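Long-range contacts in Cas13d (uncultured Ruminococcus sp, PDB 6IV9), which binds a CRISPR RNA and uses two HEPN domains for maturation of that guide and for cleavage of target RNA: residues 740-745 with 824-829; 847-852 with 908-913; 855-860 with 888-893. The protein carries 2 engineered substitutions. All blocks are in the same frame, centred on the assembly; numbering follows the deposited sequence.

Interaction 1. Residues 740-745 with 824-829; sequences NVNARY and NCIAHL. With nucleotides of chain B.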
# COMPACT_ATOMS: atom_id res chain seq x y z
N ASN A 740 -4.24 -4.25 -8.26
CA ASN A 740 -3.03 -3.38 -8.34
C ASN A 740 -2.97 -2.68 -9.70
O ASN A 740 -2.62 -1.54 -9.73
CB ASN A 740 -1.76 -4.13 -7.97
CG ASN A 740 -1.69 -4.47 -6.50
OD1 ASN A 740 -2.47 -3.99 -5.71
ND2 ASN A 740 -0.75 -5.31 -6.14
N VAL A 741 -3.28 -3.38 -10.78
CA VAL A 741 -3.31 -2.72 -12.11
C VAL A 741 -4.41 -1.65 -12.09
O VAL A 741 -4.20 -0.57 -12.54
CB VAL A 741 -3.59 -3.71 -13.24
CG1 VAL A 741 -3.90 -2.99 -14.53
CG2 VAL A 741 -2.47 -4.72 -13.43
N ASN A 742 -5.55 -1.99 -11.51
CA ASN A 742 -6.70 -1.06 -11.48
C ASN A 742 -6.32 0.21 -10.72
O ASN A 742 -6.73 1.27 -11.12
CB ASN A 742 -7.93 -1.67 -10.84
CG ASN A 742 -9.14 -0.80 -11.09
OD1 ASN A 742 -9.62 -0.72 -12.20
ND2 ASN A 742 -9.59 -0.11 -10.06
N ALA A 743 -5.51 0.07 -9.69
CA ALA A 743 -5.10 1.20 -8.83
C ALA A 743 -4.39 2.27 -9.66
O ALA A 743 -4.58 3.43 -9.38
CB ALA A 743 -4.21 0.67 -7.74
N ARG A 744 -3.63 1.89 -10.68
CA ARG A 744 -2.90 2.87 -11.51
C ARG A 744 -3.91 3.78 -12.22
O ARG A 744 -3.63 4.93 -12.40
CB ARG A 744 -2.01 2.15 -12.53
CG ARG A 744 -0.90 1.34 -11.91
CD ARG A 744 0.16 2.27 -11.39
NE ARG A 744 0.91 2.87 -12.46
CZ ARG A 744 1.74 2.21 -13.24
NH1 ARG A 744 2.08 0.97 -12.95
NH2 ARG A 744 2.23 2.78 -14.31
N TYR A 745 -5.00 3.19 -12.70
CA TYR A 745 -6.10 3.89 -13.40
C TYR A 745 -6.87 4.79 -12.43
O TYR A 745 -7.30 5.85 -12.79
CB TYR A 745 -6.88 2.92 -14.29
CG TYR A 745 -5.97 2.33 -15.33
CD1 TYR A 745 -5.23 1.20 -15.06
CD2 TYR A 745 -5.77 2.97 -16.53
CE1 TYR A 745 -4.35 0.69 -15.98
CE2 TYR A 745 -4.89 2.47 -17.46
CZ TYR A 745 -4.17 1.32 -17.19
OH TYR A 745 -3.28 0.84 -18.09
N ASN A 824 -16.09 4.93 -14.87
CA ASN A 824 -16.99 4.19 -13.96
C ASN A 824 -16.42 2.80 -13.67
O ASN A 824 -16.46 2.38 -12.54
CB ASN A 824 -18.41 4.13 -14.52
CG ASN A 824 -19.07 5.49 -14.54
OD1 ASN A 824 -18.69 6.38 -13.81
ND2 ASN A 824 -20.07 5.65 -15.39
N CYS A 825 -15.94 2.11 -14.69
CA CYS A 825 -15.39 0.75 -14.51
C CYS A 825 -14.16 0.82 -13.60
O CYS A 825 -13.99 -0.06 -12.81
CB CYS A 825 -15.00 0.16 -15.85
SG CYS A 825 -16.41 -0.32 -16.87
N ILE A 826 -13.32 1.83 -13.78
CA ILE A 826 -12.10 1.98 -12.94
C ILE A 826 -12.51 2.20 -11.49
O ILE A 826 -12.05 1.49 -10.64
CB ILE A 826 -11.26 3.14 -13.48
CG1 ILE A 826 -10.66 2.80 -14.85
CG2 ILE A 826 -10.20 3.56 -12.48
CD1 ILE A 826 -10.14 3.97 -15.62
N ALA A 827 -13.42 3.13 -11.26
CA ALA A 827 -13.88 3.47 -9.90
C ALA A 827 -14.57 2.28 -9.21
O ALA A 827 -14.49 2.21 -8.02
CB ALA A 827 -14.78 4.67 -9.94
N HIS A 828 -15.23 1.41 -9.96
CA HIS A 828 -16.01 0.31 -9.33
C HIS A 828 -15.31 -1.04 -9.38
O HIS A 828 -15.95 -2.01 -9.07
CB HIS A 828 -17.37 0.22 -10.01
CG HIS A 828 -18.11 1.50 -9.95
ND1 HIS A 828 -19.13 1.80 -10.78
CD2 HIS A 828 -17.96 2.56 -9.14
CE1 HIS A 828 -19.59 3.00 -10.49
NE2 HIS A 828 -18.89 3.48 -9.50
N LEU A 829 -14.06 -1.07 -9.84
CA LEU A 829 -13.31 -2.34 -9.95
C LEU A 829 -14.11 -3.36 -10.78
O LEU A 829 -14.07 -4.51 -10.47
CB LEU A 829 -12.94 -2.88 -8.57
CG LEU A 829 -11.65 -2.28 -8.01
CD1 LEU A 829 -11.85 -0.83 -7.64
CD2 LEU A 829 -11.12 -3.07 -6.84
P A B 27 1.22 8.45 -11.59
OP1 A B 27 -0.12 7.99 -12.12
OP2 A B 27 1.30 9.81 -11.06
O5' A B 27 1.78 7.62 -10.39
C5' A B 27 1.76 6.18 -10.51
C4' A B 27 2.30 5.57 -9.28
O4' A B 27 2.24 4.15 -9.37
C3' A B 27 3.78 5.86 -9.03
O3' A B 27 3.95 6.79 -7.98
C2' A B 27 4.38 4.50 -8.60
O2' A B 27 5.10 4.60 -7.38
C1' A B 27 3.12 3.63 -8.45
N9 A B 27 3.34 2.23 -8.75
C8 A B 27 3.01 1.20 -7.90
N7 A B 27 3.38 0.03 -8.32
C5 A B 27 3.99 0.29 -9.54
C6 A B 27 4.57 -0.55 -10.51
N6 A B 27 4.67 -1.88 -10.38
N1 A B 27 5.11 0.03 -11.61
C2 A B 27 5.01 1.36 -11.74
N3 A B 27 4.43 2.24 -10.93
C4 A B 27 3.95 1.64 -9.83
O HOH W 1 -11.88 -2.03 -13.13
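Asn-742 reaches from helix 713-760 to the end of helix 816-827 and shows how one side-chain amide can bind carbonyls at a helix end. With CG anti to the backbone N (chi1 -168°), the group projects at the opposing backbone, and ND2 donates to Ile-826 O at 3.0 Å. The bond is almost straight (169°), and the carbonyl oxygen lies in the plane of the amide. OD1 accepts from Tyr-852 OH and from a water 2.8 Å away, which donates in turn to Cys-825 O. Both carbonyls belong to the Schellman motif that closes this helix through Leu-829, whose CD1 lies 3.4 Å from Asn-742 ND2. Beside this polar grip, Ile-826 CD1 meets Tyr-745 CB at 3.7 Å, and its CG2 rests on the Tyr-745 carbonyl carbon. The tyrosine ring leads elsewhere, its hydroxyl bonding to Leu-907 O and His-853 NE2.

Arg-744 faces the RNA. Its chain folds back at chi2 and chi3 and lays one face of the guanidinium, nearly parallel, over the base face of A27 of chain B at N3 and C2, NH1 standing 3.2 Å from C2. NH1 also bonds to Phe-913 O. With an alanine here, that carbonyl would probably lose its donor and the face of the adenine its charged cover.

His-828 probably corresponds to the histidine of the R-X4-6-H HEPN motif. Helix 848-861 packs against both segments through Tyr-852, which touches Val-741 and Ile-826, while helix 168-197 receives Leu-829 and Ala-743.

Interaction 2. Residues 847-852 with 908-913; sequences SYFSIY and SIEQLF. With nucleotides of chain B.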
# COMPACT_ATOMS: atom_id res chain seq x y z
N SER A 847 0.20 -11.32 -19.67
CA SER A 847 0.51 -10.26 -18.69
C SER A 847 -0.75 -9.82 -17.94
O SER A 847 -1.82 -9.91 -18.48
CB SER A 847 1.18 -9.10 -19.33
OG SER A 847 0.26 -8.35 -20.08
N TYR A 848 -0.56 -9.26 -16.75
CA TYR A 848 -1.70 -8.71 -15.99
C TYR A 848 -2.27 -7.54 -16.77
O TYR A 848 -3.46 -7.35 -16.82
CB TYR A 848 -1.27 -8.38 -14.56
CG TYR A 848 -1.03 -9.60 -13.73
CD1 TYR A 848 -2.05 -10.50 -13.49
CD2 TYR A 848 0.21 -9.89 -13.21
CE1 TYR A 848 -1.85 -11.63 -12.74
CE2 TYR A 848 0.43 -11.01 -12.45
CZ TYR A 848 -0.61 -11.89 -12.21
OH TYR A 848 -0.39 -12.99 -11.46
N PHE A 849 -1.39 -6.77 -17.39
CA PHE A 849 -1.84 -5.59 -18.17
C PHE A 849 -2.75 -6.06 -19.30
O PHE A 849 -3.80 -5.50 -19.45
CB PHE A 849 -0.62 -4.88 -18.75
CG PHE A 849 -0.92 -3.66 -19.57
CD1 PHE A 849 -1.19 -3.75 -20.92
CD2 PHE A 849 -0.90 -2.40 -19.00
CE1 PHE A 849 -1.45 -2.62 -21.67
CE2 PHE A 849 -1.16 -1.27 -19.75
CZ PHE A 849 -1.44 -1.38 -21.08
N SER A 850 -2.35 -7.08 -20.04
CA SER A 850 -3.22 -7.56 -21.15
C SER A 850 -4.53 -8.17 -20.63
O SER A 850 -5.52 -8.03 -21.28
CB SER A 850 -2.53 -8.42 -22.16
OG SER A 850 -1.87 -9.47 -21.53
N ILE A 851 -4.49 -8.87 -19.50
CA ILE A 851 -5.76 -9.43 -18.97
C ILE A 851 -6.68 -8.27 -18.60
O ILE A 851 -7.80 -8.29 -18.98
CB ILE A 851 -5.49 -10.30 -17.74
CG1 ILE A 851 -4.65 -11.52 -18.08
CG2 ILE A 851 -6.80 -10.67 -17.06
CD1 ILE A 851 -4.19 -12.29 -16.88
N TYR A 852 -6.15 -7.29 -17.90
CA TYR A 852 -6.99 -6.18 -17.41
C TYR A 852 -7.63 -5.44 -18.59
O TYR A 852 -8.80 -5.20 -18.56
CB TYR A 852 -6.08 -5.21 -16.66
CG TYR A 852 -6.76 -3.97 -16.16
CD1 TYR A 852 -7.36 -3.93 -14.92
CD2 TYR A 852 -6.80 -2.82 -16.92
CE1 TYR A 852 -7.99 -2.80 -14.45
CE2 TYR A 852 -7.43 -1.68 -16.46
CZ TYR A 852 -8.03 -1.67 -15.23
OH TYR A 852 -8.62 -0.54 -14.79
N SER A 908 -0.69 3.40 -21.21
CA SER A 908 -1.15 2.99 -22.56
C SER A 908 -0.24 1.96 -23.22
O SER A 908 -0.72 1.24 -24.07
CB SER A 908 -1.29 4.18 -23.47
OG SER A 908 -2.21 5.10 -22.97
N ILE A 909 1.03 1.91 -22.85
CA ILE A 909 2.00 1.00 -23.50
C ILE A 909 2.43 -0.08 -22.50
O ILE A 909 3.10 0.24 -21.57
CB ILE A 909 3.17 1.84 -24.02
CG1 ILE A 909 2.64 2.94 -24.93
CG2 ILE A 909 4.20 0.97 -24.71
CD1 ILE A 909 3.61 4.00 -25.24
N GLU A 910 2.17 -1.33 -22.84
CA GLU A 910 2.38 -2.45 -21.90
C GLU A 910 3.84 -2.49 -21.43
O GLU A 910 4.05 -2.71 -20.27
CB GLU A 910 1.96 -3.74 -22.60
CG GLU A 910 2.24 -5.00 -21.83
CD GLU A 910 1.55 -6.22 -22.43
OE1 GLU A 910 0.93 -6.11 -23.50
OE2 GLU A 910 1.63 -7.27 -21.82
N GLN A 911 4.79 -2.23 -22.32
CA GLN A 911 6.24 -2.28 -22.00
C GLN A 911 6.63 -1.22 -20.96
O GLN A 911 7.60 -1.43 -20.31
CB GLN A 911 7.10 -2.25 -23.26
CG GLN A 911 6.64 -3.24 -24.31
CD GLN A 911 5.76 -2.59 -25.34
OE1 GLN A 911 4.55 -2.60 -25.26
NE2 GLN A 911 6.40 -2.00 -26.35
N LEU A 912 5.93 -0.10 -20.91
CA LEU A 912 6.28 0.99 -19.97
C LEU A 912 5.48 0.90 -18.67
O LEU A 912 5.77 1.65 -17.77
CB LEU A 912 5.94 2.31 -20.65
CG LEU A 912 6.71 2.62 -21.93
CD1 LEU A 912 6.38 4.01 -22.42
CD2 LEU A 912 8.19 2.46 -21.71
N PHE A 913 4.49 0.03 -18.62
CA PHE A 913 3.55 0.04 -17.47
C PHE A 913 4.15 -0.35 -16.12
O PHE A 913 3.95 0.39 -15.17
CB PHE A 913 2.36 -0.85 -17.81
CG PHE A 913 1.35 -0.95 -16.71
CD1 PHE A 913 0.43 0.06 -16.50
CD2 PHE A 913 1.32 -2.05 -15.88
CE1 PHE A 913 -0.51 -0.05 -15.49
CE2 PHE A 913 0.37 -2.15 -14.88
CZ PHE A 913 -0.52 -1.15 -14.68
P C B 1 9.01 3.54 -26.91
OP1 C B 1 8.21 4.59 -26.23
OP2 C B 1 8.31 2.44 -27.62
O5' C B 1 9.95 2.81 -25.84
C5' C B 1 11.38 3.02 -25.71
C4' C B 1 11.73 2.61 -24.30
O4' C B 1 11.21 1.32 -24.01
C3' C B 1 13.18 2.61 -23.81
O3' C B 1 13.39 3.65 -22.85
C2' C B 1 13.33 1.25 -23.10
O2' C B 1 13.73 1.28 -21.75
C1' C B 1 11.89 0.82 -22.90
N1 C B 1 11.61 -0.62 -22.81
C2 C B 1 12.07 -1.49 -23.81
O2 C B 1 12.78 -1.04 -24.72
N3 C B 1 11.75 -2.80 -23.73
C4 C B 1 10.99 -3.24 -22.72
N4 C B 1 10.71 -4.54 -22.67
C5 C B 1 10.51 -2.38 -21.71
C6 C B 1 10.82 -1.08 -21.80
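Phe-849 presses one side of its ring on Glu-910 and Phe-913, the glutamate over the face and the second ring obliquely, toward the CD2 rim. Glu-910 CA sits over the middle of that face, 3.9 Å from the ring centroid and only 12° off the normal, a CH-pi contact, and CB follows at 3.6 Å from CD1. Toward Phe-913 the ring planes are 58° apart, with Phe-849 CD2 set over the rim of the Phe-913 face, 3.5 Å from CG.

Past the ring the glutamate runs on extended, its carboxylate turned 26° from the plane of Phe-849. There OE2 accepts a very short bond of 2.5 Å from Ser-847 OG, while OE1 is hydrogen-bonded to Tyr-885 OH, so both carboxylate oxygens have partners. Ser-847 OG is itself occupied, taking the N-H of Ser-850 at 2.9 Å. In the next shell, Asp-846 bonds to Ser-850 OG, and Arg-744 forms a cation-pi contact with Phe-913. On the RNA side, Gln-911 O comes within 3.4 Å of C5 of C1 of chain B.

The arrangement is a classic serine N-cap, here at the start of helix 848-861, with a carboxylate that accepts from the capping hydroxyl and that the helix's positive end probably helps to stabilise.

Interaction 3. Residues 855-860 with 888-893; sequences VMQRCI and DFVKAL
A steep helix-helix crossing, at 68°, joins helix 848-861 to the short helix 887-893 in the C-terminal helical region, and it illustrates how a glutamine can pack as though it were apolar. Gln-857 and Phe-889 carry most of it. The glutamine chain is extended beyond CG and runs antiparallel alongside the phenylalanine, CG and CD both lying 3.5 Å from Phe-889 CD2. Amide and ring are turned 40° against each other. Further out, the glutamine crosses the Val-890 side chain at about a right angle, NE2 3.3 Å from CG2.

The buried amide keeps its polar bonding all the same, because OE1 accepts from Thr-886 N just ahead of helix 887-893, which fixes the far end of the chain. At the other end of the ring, Ile-860 CG2 approaches Phe-889 CZ at 4.1 Å. Leu-893 CD1 adds a looser touch, 4.4 Å from Gln-857 CG.

Tyr-875 stacks on the Phe-889 ring, and Tyr-885 from the preceding loop touches both Gln-857 and Val-890. Helix 816-827 runs past both segments: its Tyr-822 meets Met-856 and Leu-893, and its Lys-821 meets Ile-860.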
# COMPACT_ATOMS: atom_id res chain seq x y z
N VAL A 855 -10.42 -7.57 -20.44
CA VAL A 855 -11.68 -7.60 -19.65
C VAL A 855 -12.31 -6.21 -19.67
O VAL A 855 -13.49 -6.11 -19.86
CB VAL A 855 -11.42 -8.09 -18.21
CG1 VAL A 855 -12.67 -8.00 -17.36
CG2 VAL A 855 -10.84 -9.48 -18.18
N MET A 856 -11.50 -5.18 -19.51
CA MET A 856 -12.04 -3.80 -19.49
C MET A 856 -12.72 -3.50 -20.83
O MET A 856 -13.79 -2.96 -20.81
CB MET A 856 -10.93 -2.78 -19.27
CG MET A 856 -11.41 -1.36 -19.30
SD MET A 856 -12.48 -0.89 -17.95
CE MET A 856 -11.28 -0.71 -16.64
N GLN A 857 -12.09 -3.84 -21.94
CA GLN A 857 -12.65 -3.57 -23.28
C GLN A 857 -13.96 -4.35 -23.47
O GLN A 857 -14.87 -3.82 -24.04
CB GLN A 857 -11.58 -3.79 -24.34
CG GLN A 857 -10.49 -2.75 -24.27
CD GLN A 857 -9.31 -2.96 -25.19
OE1 GLN A 857 -9.35 -3.78 -26.09
NE2 GLN A 857 -8.27 -2.20 -24.96
N ARG A 858 -14.01 -5.58 -22.99
CA ARG A 858 -15.27 -6.36 -23.09
C ARG A 858 -16.36 -5.68 -22.27
O ARG A 858 -17.47 -5.63 -22.72
CB ARG A 858 -15.03 -7.80 -22.63
CG ARG A 858 -14.20 -8.62 -23.60
CD ARG A 858 -14.89 -8.85 -24.93
NE ARG A 858 -16.22 -9.38 -24.75
CZ ARG A 858 -16.51 -10.66 -24.65
NH1 ARG A 858 -15.56 -11.57 -24.69
NH2 ARG A 858 -17.75 -11.04 -24.49
N CYS A 859 -16.03 -5.19 -21.08
CA CYS A 859 -17.02 -4.50 -20.23
C CYS A 859 -17.48 -3.21 -20.92
O CYS A 859 -18.64 -2.91 -20.85
CB CYS A 859 -16.43 -4.12 -18.88
SG CYS A 859 -16.01 -5.51 -17.81
N ILE A 860 -16.57 -2.46 -21.51
CA ILE A 860 -16.93 -1.17 -22.17
C ILE A 860 -17.84 -1.41 -23.38
O ILE A 860 -18.75 -0.63 -23.56
CB ILE A 860 -15.68 -0.39 -22.59
CG1 ILE A 860 -14.80 -0.01 -21.40
CG2 ILE A 860 -16.05 0.82 -23.41
CD1 ILE A 860 -15.30 1.15 -20.64
N ASP A 888 -4.80 0.23 -29.77
CA ASP A 888 -5.36 1.56 -30.11
C ASP A 888 -6.52 1.92 -29.19
O ASP A 888 -6.75 3.09 -29.02
CB ASP A 888 -5.77 1.63 -31.57
CG ASP A 888 -4.60 1.87 -32.49
OD1 ASP A 888 -3.47 1.90 -32.01
OD2 ASP A 888 -4.84 2.04 -33.68
N PHE A 889 -7.29 0.93 -28.76
CA PHE A 889 -8.46 1.13 -27.88
C PHE A 889 -7.98 1.62 -26.50
O PHE A 889 -8.62 2.43 -25.91
CB PHE A 889 -9.29 -0.15 -27.86
CG PHE A 889 -10.70 -0.03 -27.38
CD1 PHE A 889 -11.25 1.19 -27.06
CD2 PHE A 889 -11.48 -1.15 -27.23
CE1 PHE A 889 -12.55 1.28 -26.61
CE2 PHE A 889 -12.78 -1.07 -26.77
CZ PHE A 889 -13.31 0.15 -26.45
N VAL A 890 -6.87 1.08 -26.03
CA VAL A 890 -6.30 1.52 -24.72
C VAL A 890 -5.92 2.99 -24.85
O VAL A 890 -6.27 3.75 -24.00
CB VAL A 890 -5.06 0.67 -24.35
CG1 VAL A 890 -4.37 1.20 -23.12
CG2 VAL A 890 -5.40 -0.79 -24.19
N LYS A 891 -5.25 3.36 -25.93
CA LYS A 891 -4.82 4.77 -26.13
C LYS A 891 -6.03 5.70 -26.21
O LYS A 891 -5.98 6.75 -25.65
CB LYS A 891 -3.92 4.86 -27.36
CG LYS A 891 -2.73 3.93 -27.33
CD LYS A 891 -1.60 4.37 -28.19
CE LYS A 891 -1.85 4.17 -29.66
NZ LYS A 891 -0.84 4.85 -30.50
N ALA A 892 -7.08 5.29 -26.91
CA ALA A 892 -8.29 6.12 -27.02
C ALA A 892 -8.93 6.28 -25.65
O ALA A 892 -9.26 7.38 -25.27
CB ALA A 892 -9.24 5.45 -27.97
N LEU A 893 -9.05 5.18 -24.91
CA LEU A 893 -9.66 5.21 -23.57
C LEU A 893 -8.85 6.08 -22.60
O LEU A 893 -9.43 6.70 -21.77
CB LEU A 893 -9.81 3.77 -23.07
CG LEU A 893 -10.92 2.98 -23.74
CD1 LEU A 893 -10.87 1.53 -23.33
CD2 LEU A 893 -12.28 3.59 -23.46

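In the fold
From the N terminus, helix 713-760 comes first, and interaction 1 closes a largely helical loop of 78 residues when helix 816-827 returns to it. The chain then enters helix 848-861, which serves two contacts in turn. Its start waits for segment 908-913 in interaction 2, while its later turns meet helix 887-893 in interaction 3, so the smaller loop lies wholly within the larger. None of the loops cross. Bonds from Asn-742 to Tyr-852 and from Arg-744 to Phe-913 join interactions 1 and 2; Met-856 against Cys-825 links 1 with 3, and Val-890 against Ser-908 links 2 with 3. Helix 848-861 thus ties the C-terminal helices to helix 713-760 beside the bound RNA.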